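Local coordinates for tRNA (adenine(22)-N(1))-methyltransferase (Bacillus subtilis, PDB 6Q56), which catalyses the S-adenosyl-L-methionine-dependent methylation of N1 of adenosine 22 in tRNA, giving N(1)-methyladenosine, at residues I119-I124 with Y153-A158; V22-G27 with G86-I91. The protein carries 2 engineered substitutions. One frame throughout, in Å; residues are numbered along the deposited sequence.

Contact 1 (I119-I124 with Y153-A158); sequences ILQPNI and YEVLVA
Q121 lays its aliphatic stem against V155 and E154 of the antiparallel neighbour strand. With CG anti to the backbone N (chi1 -173°), the stem crosses V155 at a slant, CG 3.7 Å from V155 CG2, before the chain bends at chi2 and brings the amide against Y153 CB, crossing the Y153 side chain at about a right angle. There Q121 NE2 sits 3.8 Å from Y153 CB, and the amide and phenol planes stand almost perpendicular, 89° apart. The same NE2 gives a hydrogen bond to N123 OD1 (3.3 Å), a partner in the amide plane of Q121, although the donor sits above the carbonyl plane of N123. Q121 OE1 accepts from G95 N and R9 NH1, so both ends of this buried amide are held. Cutting this side chain back to an alanine is likely to deprive G95 N and the R9 guanidinium of this acceptor and open a gap beside V155.

Strands 117-122 and 151-159 form the junction where the parallel Rossmann-like methyltransferase sheet turns antiparallel. L120 and L156 make the hydrogen-bonded pair, through L120 N to L156 O (2.7 Å) and L156 N to L120 O (2.6 Å). On the sheet face of I119, the beta-branched residues suit extended backbone: I119 CG2 meets V155 CG1 at 4.0 Å and also V157 CG2, I119 lying side by side with each valine. Helix 8-14 packs on I119 and V155, Y16 on I119 and V157. The other face belongs to L120 and L156, which pack on I129 and R130 of helix 127-135. P122 has no N-H to offer, and E154 O, buried against its CD (3.3 Å), has no hydrogen-bond partner.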
# COMPACT_ATOMS: atom_id res chain seq x y z
N ILE A 119 -2.13 1.12 -6.85
CA ILE A 119 -3.00 1.38 -5.72
C ILE A 119 -2.58 0.38 -4.67
O ILE A 119 -2.96 -0.79 -4.70
CB ILE A 119 -4.48 1.20 -6.08
CG1 ILE A 119 -4.78 1.85 -7.42
CG2 ILE A 119 -5.35 1.79 -4.99
CD1 ILE A 119 -6.11 1.44 -8.00
N LEU A 120 -1.75 0.84 -3.75
CA LEU A 120 -1.19 0.01 -2.72
C LEU A 120 -1.80 0.24 -1.35
O LEU A 120 -1.90 1.36 -0.89
CB LEU A 120 0.31 0.28 -2.67
CG LEU A 120 0.94 0.34 -4.06
CD1 LEU A 120 2.30 1.01 -4.03
CD2 LEU A 120 1.03 -1.04 -4.65
N GLN A 121 -2.19 -0.85 -0.70
CA GLN A 121 -2.79 -0.78 0.62
C GLN A 121 -1.98 -1.59 1.62
O GLN A 121 -2.22 -2.77 1.83
CB GLN A 121 -4.24 -1.27 0.59
CG GLN A 121 -4.98 -1.06 1.90
CD GLN A 121 -4.84 -2.24 2.84
OE1 GLN A 121 -5.15 -3.36 2.50
NE2 GLN A 121 -4.37 -1.97 4.04
N PRO A 122 -1.00 -0.95 2.23
CA PRO A 122 -0.17 -1.64 3.21
C PRO A 122 -0.85 -1.74 4.57
O PRO A 122 -1.49 -0.80 5.01
CB PRO A 122 1.07 -0.76 3.29
CG PRO A 122 0.59 0.60 2.95
CD PRO A 122 -0.56 0.44 2.02
N ASN A 123 -0.65 -2.85 5.26
CA ASN A 123 -1.21 -3.00 6.60
C ASN A 123 -0.36 -2.25 7.62
O ASN A 123 -0.85 -1.85 8.67
CB ASN A 123 -1.33 -4.47 6.95
CG ASN A 123 -2.44 -5.15 6.19
OD1 ASN A 123 -3.47 -4.54 5.89
ND2 ASN A 123 -2.25 -6.42 5.86
N ILE A 124 0.91 -2.16 7.27
CA ILE A 124 1.87 -1.49 8.09
C ILE A 124 3.12 -1.21 7.26
O ILE A 124 3.43 -1.89 6.27
CB ILE A 124 2.16 -2.25 9.39
CG1 ILE A 124 2.73 -3.62 9.06
CG2 ILE A 124 0.90 -2.35 10.26
CD1 ILE A 124 3.10 -4.43 10.27
N TYR A 153 -5.87 1.77 8.30
CA TYR A 153 -5.31 1.25 7.07
C TYR A 153 -5.04 2.40 6.14
O TYR A 153 -5.81 3.34 6.05
CB TYR A 153 -6.27 0.25 6.43
CG TYR A 153 -7.56 0.85 5.95
CD1 TYR A 153 -7.65 1.43 4.70
CD2 TYR A 153 -8.69 0.85 6.75
CE1 TYR A 153 -8.83 1.99 4.25
CE2 TYR A 153 -9.87 1.41 6.31
CZ TYR A 153 -9.94 1.98 5.07
OH TYR A 153 -11.10 2.53 4.63
N GLU A 154 -3.91 2.31 5.44
CA GLU A 154 -3.51 3.32 4.50
C GLU A 154 -3.62 2.81 3.08
O GLU A 154 -3.50 1.62 2.84
CB GLU A 154 -2.07 3.73 4.76
CG GLU A 154 -1.87 4.54 6.02
CD GLU A 154 -0.47 4.39 6.56
OE1 GLU A 154 0.08 3.29 6.47
OE2 GLU A 154 0.07 5.38 7.08
N VAL A 155 -3.85 3.72 2.16
CA VAL A 155 -3.96 3.39 0.75
C VAL A 155 -3.17 4.42 -0.03
O VAL A 155 -3.44 5.61 0.04
CB VAL A 155 -5.41 3.36 0.27
CG1 VAL A 155 -5.48 3.14 -1.23
CG2 VAL A 155 -6.18 2.28 1.00
N LEU A 156 -2.17 3.95 -0.77
CA LEU A 156 -1.32 4.82 -1.55
C LEU A 156 -1.60 4.66 -3.03
O LEU A 156 -1.74 3.56 -3.53
CB LEU A 156 0.15 4.53 -1.27
CG LEU A 156 0.69 5.00 0.07
CD1 LEU A 156 -0.09 4.41 1.23
CD2 LEU A 156 2.16 4.67 0.19
N VAL A 157 -1.69 5.78 -3.73
CA VAL A 157 -1.96 5.77 -5.15
C VAL A 157 -0.83 6.48 -5.86
O VAL A 157 -0.50 7.60 -5.53
CB VAL A 157 -3.27 6.48 -5.48
CG1 VAL A 157 -3.50 6.49 -6.97
CG2 VAL A 157 -4.42 5.82 -4.74
N ALA A 158 -0.25 5.80 -6.83
CA ALA A 158 0.85 6.36 -7.57
C ALA A 158 0.78 6.08 -9.05
O ALA A 158 0.21 5.09 -9.49
CB ALA A 158 2.16 5.85 -7.01

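Contact 2 (V22-G27 with G86-I91); sequences VMADIG and GEADAI
The carbonyl oxygen of V22 is gripped by two successive amides, D89 N at 2.6 Å and A90 N at 3.1 Å. The first donor lies in the carbonyl plane and the second is tilted 25° from it. Together the two bonds to one oxygen join the end of the loop and the first residue of strand 90-96 to V22. This is the start of the parallel pairing between strands 21-26 and 90-96, central neighbours in the Rossmann-like sheet of the methyltransferase. One step on, A24 N donates to A90 O (3.0 Å), an oxygen that M23 CA also approaches at 3.2 Å. Farther out, E87 is turned to R75, with which it forms a salt bridge, while V22 CG1 packs 3.4 Å from E87 O.

Alanines suit places where other parts of the chain press on the sheet: A90 packs on P18, and A24 on I83. M23 CB and A90 CB share one face, where the longer M23 side chain leads away toward helix 32-39. On the opposite face A24 CB meets A88 CB at 4.0 Å, methyl against methyl, and larger side chains take over towards I26. I26 has CG1 anti to its carbonyl carbon (chi1 -44°), which carries that branch back across I91, where I26 CG1 comes to 4.0 Å from I91 CG2.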
# COMPACT_ATOMS: atom_id res chain seq x y z
N VAL A 22 -7.67 -2.19 -17.07
CA VAL A 22 -7.46 -3.60 -16.90
C VAL A 22 -6.63 -3.60 -15.63
O VAL A 22 -5.56 -3.01 -15.59
CB VAL A 22 -6.68 -4.24 -18.04
CG1 VAL A 22 -6.30 -5.66 -17.68
CG2 VAL A 22 -7.50 -4.22 -19.31
N MET A 23 -7.13 -4.24 -14.59
CA MET A 23 -6.44 -4.26 -13.32
C MET A 23 -5.92 -5.62 -12.94
O MET A 23 -6.47 -6.64 -13.32
CB MET A 23 -7.40 -3.83 -12.23
CG MET A 23 -8.71 -4.59 -12.30
SD MET A 23 -9.62 -4.61 -10.76
CE MET A 23 -8.32 -5.11 -9.65
N ALA A 24 -4.85 -5.61 -12.17
CA ALA A 24 -4.25 -6.82 -11.67
C ALA A 24 -4.24 -6.70 -10.17
O ALA A 24 -3.65 -5.79 -9.61
CB ALA A 24 -2.85 -7.00 -12.20
N ASP A 25 -4.91 -7.63 -9.51
CA ASP A 25 -4.97 -7.65 -8.06
C ASP A 25 -4.03 -8.74 -7.59
O ASP A 25 -4.28 -9.92 -7.77
CB ASP A 25 -6.39 -7.92 -7.59
CG ASP A 25 -6.56 -7.74 -6.10
OD1 ASP A 25 -5.70 -7.10 -5.48
OD2 ASP A 25 -7.55 -8.24 -5.55
N ILE A 26 -2.93 -8.32 -6.98
CA ILE A 26 -1.93 -9.23 -6.48
C ILE A 26 -2.32 -9.73 -5.10
O ILE A 26 -2.68 -8.95 -4.23
CB ILE A 26 -0.57 -8.55 -6.44
CG1 ILE A 26 -0.35 -7.76 -7.73
CG2 ILE A 26 0.54 -9.57 -6.23
CD1 ILE A 26 -0.46 -8.59 -8.99
N GLY A 27 -2.27 -11.04 -4.92
CA GLY A 27 -2.64 -11.66 -3.66
C GLY A 27 -4.09 -11.38 -3.39
O GLY A 27 -4.49 -11.11 -2.27
N GLY A 86 2.69 -4.62 -19.75
CA GLY A 86 1.70 -3.92 -20.53
C GLY A 86 0.36 -4.61 -20.61
O GLY A 86 -0.45 -4.32 -21.48
N GLU A 87 0.11 -5.52 -19.69
CA GLU A 87 -1.15 -6.23 -19.68
C GLU A 87 -2.19 -5.47 -18.87
O GLU A 87 -3.33 -5.34 -19.28
CB GLU A 87 -0.96 -7.63 -19.10
CG GLU A 87 -2.18 -8.50 -19.20
CD GLU A 87 -1.88 -9.95 -18.96
OE1 GLU A 87 -0.91 -10.24 -18.25
OE2 GLU A 87 -2.61 -10.80 -19.49
N ALA A 88 -1.78 -4.95 -17.73
CA ALA A 88 -2.68 -4.21 -16.87
C ALA A 88 -2.40 -2.72 -16.84
O ALA A 88 -1.27 -2.28 -17.00
CB ALA A 88 -2.62 -4.77 -15.46
N ASP A 89 -3.45 -1.94 -16.64
CA ASP A 89 -3.36 -0.50 -16.59
C ASP A 89 -3.38 0.01 -15.16
O ASP A 89 -3.08 1.16 -14.89
CB ASP A 89 -4.51 0.11 -17.37
CG ASP A 89 -4.44 -0.23 -18.83
OD1 ASP A 89 -3.36 -0.09 -19.41
OD2 ASP A 89 -5.47 -0.66 -19.39
N ALA A 90 -3.74 -0.87 -14.25
CA ALA A 90 -3.79 -0.54 -12.84
C ALA A 90 -3.40 -1.77 -12.08
O ALA A 90 -3.74 -2.88 -12.46
CB ALA A 90 -5.18 -0.08 -12.45
N ILE A 91 -2.69 -1.59 -10.98
CA ILE A 91 -2.28 -2.71 -10.18
C ILE A 91 -2.62 -2.46 -8.73
O ILE A 91 -2.24 -1.45 -8.15
CB ILE A 91 -0.79 -2.98 -10.32
CG1 ILE A 91 -0.45 -3.24 -11.79
CG2 ILE A 91 -0.38 -4.16 -9.46
CD1 ILE A 91 0.93 -3.77 -12.00

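How the contacts relate
Both contacts belong to one sheet, and strands 90-96 and 117-122 are neighbours in it: I119 N of contact 1 lies 2.9 Å from I91 O of contact 2, a probable hydrogen bond. The centre of contact 1 is about 3 Å from the centre of the chain, and its touching residues are all buried; that of contact 2, about 14 Å away from the same point, is mostly buried but reaches the surface at D89. Their pairings differ as well, with position in the sheet. Contact 1, where the antiparallel pair begins, joins branched aliphatic side chains and a buried amide between helices, whereas contact 2, among the parallel strands, brings small alanines together, and an entering loop adds a bond and charged residues at its edge.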